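Hypothetical protein NMB0488 (Neisseria meningitidis, PDB 2GKP) is of unknown function but is probably a CDI immunity protein that protects its own cell from a contact-dependent growth inhibition toxin. Local coordinates at residues E9-A14 / D115-N120. Sequence-based numbering, arbitrary orientation. Where two conformers were deposited one is given.
Sequences EQDYWA and DIWLHN. With EDO (1,2-ethanediol), chain C.
Trp13 and Trp117 lie one over the other where strand 11-18 runs antiparallel to strand 112-119, two neighbours in the antiparallel sheet. Their five-membered rings form an offset stack, centroids 4.4 Å apart and planes at 17°. Trp117 CB sits over the six-membered ring of Trp13 in a CH-pi contact, 3.6 Å from the ring centroid. With CG of Trp117 turned opposite the backbone N (chi1 171°), the indole extends along the sheet toward Asp11. There Trp117 NE1 gives a hydrogen bond within its own ring plane to Asp11 OD1 at 2.8 Å, on the anti side of the carboxylate but 35° out of its plane.

The opposite face is closely packed: Tyr12, Ala14, Ile116 and Leu118 are buried there, Tyr12 CB and Leu118 CB meet at 4.1 Å, and Leu62 of helix 51-63 touches Tyr12, Ala14 and Ile116. Tyr12 with Leu118 and Ala14 with Ile116 are hydrogen-bonded pairs, with Leu118 N to Tyr12 O at 2.8 Å.

Toward Glu9 and Asn120 the ladder gives way to side-chain and water links. Asn120 OD1 takes the Glu9 N-H at 2.6 Å, in the carbonyl plane, while ND2 reaches Glu9 OE2 less squarely, from above the carboxylate. One water joins Gln10 O to Asn120 N; another is hydrogen-bonded to His119 NE2 and only weakly to Glu9 O.

The chemistry thus divides by face: a mostly apolar layer, largely covered by helix 51-63, and a tryptophan pair in which the N-H of Trp117 holds the Asp11 carboxylate and would probably stabilise its negative charge.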
loop_
_atom_site.group_PDB
_atom_site.type_symbol
_atom_site.label_atom_id
_atom_site.label_comp_id
_atom_site.label_asym_id
_atom_site.label_seq_id
_atom_site.Cartn_x
_atom_site.Cartn_y
_atom_site.Cartn_z
ATOM N N GLU A 9 -20.440 0.060 1.056
ATOM C CA GLU A 9 -20.319 0.603 -0.292
ATOM C C GLU A 9 -19.077 1.451 -0.517
ATOM O O GLU A 9 -18.763 1.750 -1.671
ATOM C CB GLU A 9 -21.592 1.352 -0.750
ATOM C CG GLU A 9 -22.886 0.516 -0.698
ATOM C CD GLU A 9 -22.777 -0.870 -1.339
ATOM O OE1 GLU A 9 -22.217 -1.007 -2.451
ATOM O OE2 GLU A 9 -23.278 -1.836 -0.725
ATOM N N GLN A 10 -18.354 1.791 0.554
ATOM C CA GLN A 10 -17.134 2.601 0.415
ATOM C C GLN A 10 -15.918 1.702 0.180
ATOM O O GLN A 10 -15.792 0.620 0.762
ATOM C CB GLN A 10 -16.907 3.486 1.646
ATOM C CG GLN A 10 -15.900 4.619 1.468
ATOM C CD GLN A 10 -15.911 5.598 2.634
ATOM O OE1 GLN A 10 -16.973 5.853 3.259
ATOM N NE2 GLN A 10 -14.751 6.155 2.935
ATOM N N ASP A 11 -15.068 2.170 -0.713
ATOM C CA ASP A 11 -13.806 1.504 -1.018
ATOM C C ASP A 11 -12.671 2.054 -0.179
ATOM O O ASP A 11 -12.541 3.260 -0.059
ATOM C CB ASP A 11 -13.466 1.713 -2.499
ATOM C CG ASP A 11 -14.521 1.123 -3.404
ATOM O OD1 ASP A 11 -14.678 -0.121 -3.392
ATOM O OD2 ASP A 11 -15.196 1.924 -4.096
ATOM N N TYR A 12 -11.843 1.155 0.355
ATOM C CA TYR A 12 -10.640 1.562 1.061
ATOM C C TYR A 12 -9.474 0.839 0.430
ATOM O O TYR A 12 -9.558 -0.362 0.170
ATOM C CB TYR A 12 -10.742 1.203 2.558
ATOM C CG TYR A 12 -11.960 1.783 3.242
ATOM C CD1 TYR A 12 -11.860 2.966 3.949
ATOM C CD2 TYR A 12 -13.208 1.180 3.122
ATOM C CE1 TYR A 12 -12.991 3.544 4.574
ATOM C CE2 TYR A 12 -14.333 1.737 3.736
ATOM C CZ TYR A 12 -14.198 2.910 4.452
ATOM O OH TYR A 12 -15.296 3.478 5.072
ATOM N N TRP A 13 -8.376 1.572 0.240
ATOM C CA TRP A 13 -7.206 1.002 -0.380
ATOM C C TRP A 13 -5.925 1.285 0.401
ATOM O O TRP A 13 -5.795 2.333 1.066
ATOM C CB TRP A 13 -7.043 1.567 -1.793
ATOM C CG TRP A 13 -7.982 1.036 -2.820
ATOM C CD1 TRP A 13 -9.271 1.438 -3.052
ATOM C CD2 TRP A 13 -7.674 0.073 -3.840
ATOM N NE1 TRP A 13 -9.782 0.771 -4.146
ATOM C CE2 TRP A 13 -8.835 -0.095 -4.626
ATOM C CE3 TRP A 13 -6.538 -0.703 -4.134
ATOM C CZ2 TRP A 13 -8.875 -0.969 -5.718
ATOM C CZ3 TRP A 13 -6.590 -1.574 -5.219
ATOM C CH2 TRP A 13 -7.747 -1.689 -6.010
ATOM N N ALA A 14 -4.960 0.358 0.266
ATOM C CA ALA A 14 -3.659 0.510 0.904
ATOM C C ALA A 14 -2.639 -0.295 0.159
ATOM O O ALA A 14 -2.972 -1.130 -0.665
ATOM C CB ALA A 14 -3.681 0.067 2.413
ATOM N N ASP A 115 -1.061 -4.829 -3.161
ATOM C CA ASP A 115 -2.158 -3.856 -3.015
ATOM C C ASP A 115 -3.273 -4.470 -2.183
ATOM O O ASP A 115 -3.497 -5.659 -2.283
ATOM C CB ASP A 115 -2.759 -3.455 -4.384
ATOM C CG ASP A 115 -1.804 -2.650 -5.257
ATOM O OD1 ASP A 115 -0.713 -2.231 -4.805
ATOM O OD2 ASP A 115 -2.190 -2.404 -6.424
ATOM N N ILE A 116 -3.970 -3.657 -1.408
ATOM C CA ILE A 116 -5.106 -4.195 -0.613
ATOM C C ILE A 116 -6.299 -3.313 -0.882
ATOM O O ILE A 116 -6.217 -2.068 -0.786
ATOM C CB ILE A 116 -4.810 -4.187 0.927
ATOM C CG1 ILE A 116 -3.536 -4.988 1.225
ATOM C CG2 ILE A 116 -5.977 -4.796 1.681
ATOM C CD1 ILE A 116 -2.269 -4.110 1.357
ATOM N N TRP A 117 -7.411 -3.986 -1.249
ATOM C CA TRP A 117 -8.687 -3.315 -1.497
ATOM C C TRP A 117 -9.757 -3.894 -0.566
ATOM O O TRP A 117 -9.966 -5.091 -0.572
ATOM C CB TRP A 117 -9.090 -3.492 -2.958
ATOM C CG TRP A 117 -10.503 -3.028 -3.257
ATOM C CD1 TRP A 117 -11.132 -1.891 -2.811
ATOM C CD2 TRP A 117 -11.447 -3.711 -4.084
ATOM N NE1 TRP A 117 -12.407 -1.815 -3.338
ATOM C CE2 TRP A 117 -12.626 -2.928 -4.106
ATOM C CE3 TRP A 117 -11.409 -4.914 -4.812
ATOM C CZ2 TRP A 117 -13.752 -3.297 -4.844
ATOM C CZ3 TRP A 117 -12.553 -5.303 -5.514
ATOM C CH2 TRP A 117 -13.703 -4.478 -5.543
ATOM N N LEU A 118 -10.348 -3.033 0.271
ATOM C CA LEU A 118 -11.465 -3.431 1.134
ATOM C C LEU A 118 -12.769 -2.830 0.628
ATOM O O LEU A 118 -12.851 -1.643 0.390
ATOM C CB LEU A 118 -11.213 -2.891 2.538
ATOM C CG LEU A 118 -12.337 -3.096 3.583
ATOM C CD1 LEU A 118 -12.601 -4.570 3.811
ATOM C CD2 LEU A 118 -11.914 -2.427 4.882
ATOM N N HIS A 119 -13.791 -3.667 0.528
ATOM C CA HIS A 119 -15.104 -3.215 0.068
ATOM C C HIS A 119 -16.140 -4.173 0.627
ATOM O O HIS A 119 -16.030 -5.385 0.420
ATOM C CB HIS A 119 -15.166 -3.221 -1.464
ATOM C CG HIS A 119 -16.476 -2.751 -2.009
ATOM N ND1 HIS A 119 -17.475 -3.612 -2.403
ATOM C CD2 HIS A 119 -16.957 -1.501 -2.188
ATOM C CE1 HIS A 119 -18.508 -2.907 -2.837
ATOM N NE2 HIS A 119 -18.227 -1.625 -2.705
ATOM N N ASN A 120 -17.104 -3.633 1.382
ATOM C CA ASN A 120 -18.149 -4.438 2.019
ATOM C C ASN A 120 -17.600 -5.674 2.717
ATOM O O ASN A 120 -18.105 -6.802 2.576
ATOM C CB ASN A 120 -19.228 -4.812 0.996
ATOM C CG ASN A 120 -20.004 -3.596 0.499
ATOM O OD1 ASN A 120 -19.963 -2.518 1.098
ATOM N ND2 ASN A 120 -20.701 -3.760 -0.628
HETATM C C1 EDO C . -0.032 -5.234 -6.413
HETATM O O1 EDO C . -1.048 -5.670 -7.333
HETATM C C2 EDO C . 0.732 -4.064 -7.042
HETATM O O2 EDO C . 1.240 -3.095 -6.116
HETATM O O HOH W 1 -19.644 0.303 -4.706
HETATM O O HOH W 2 -16.647 -0.946 2.575
#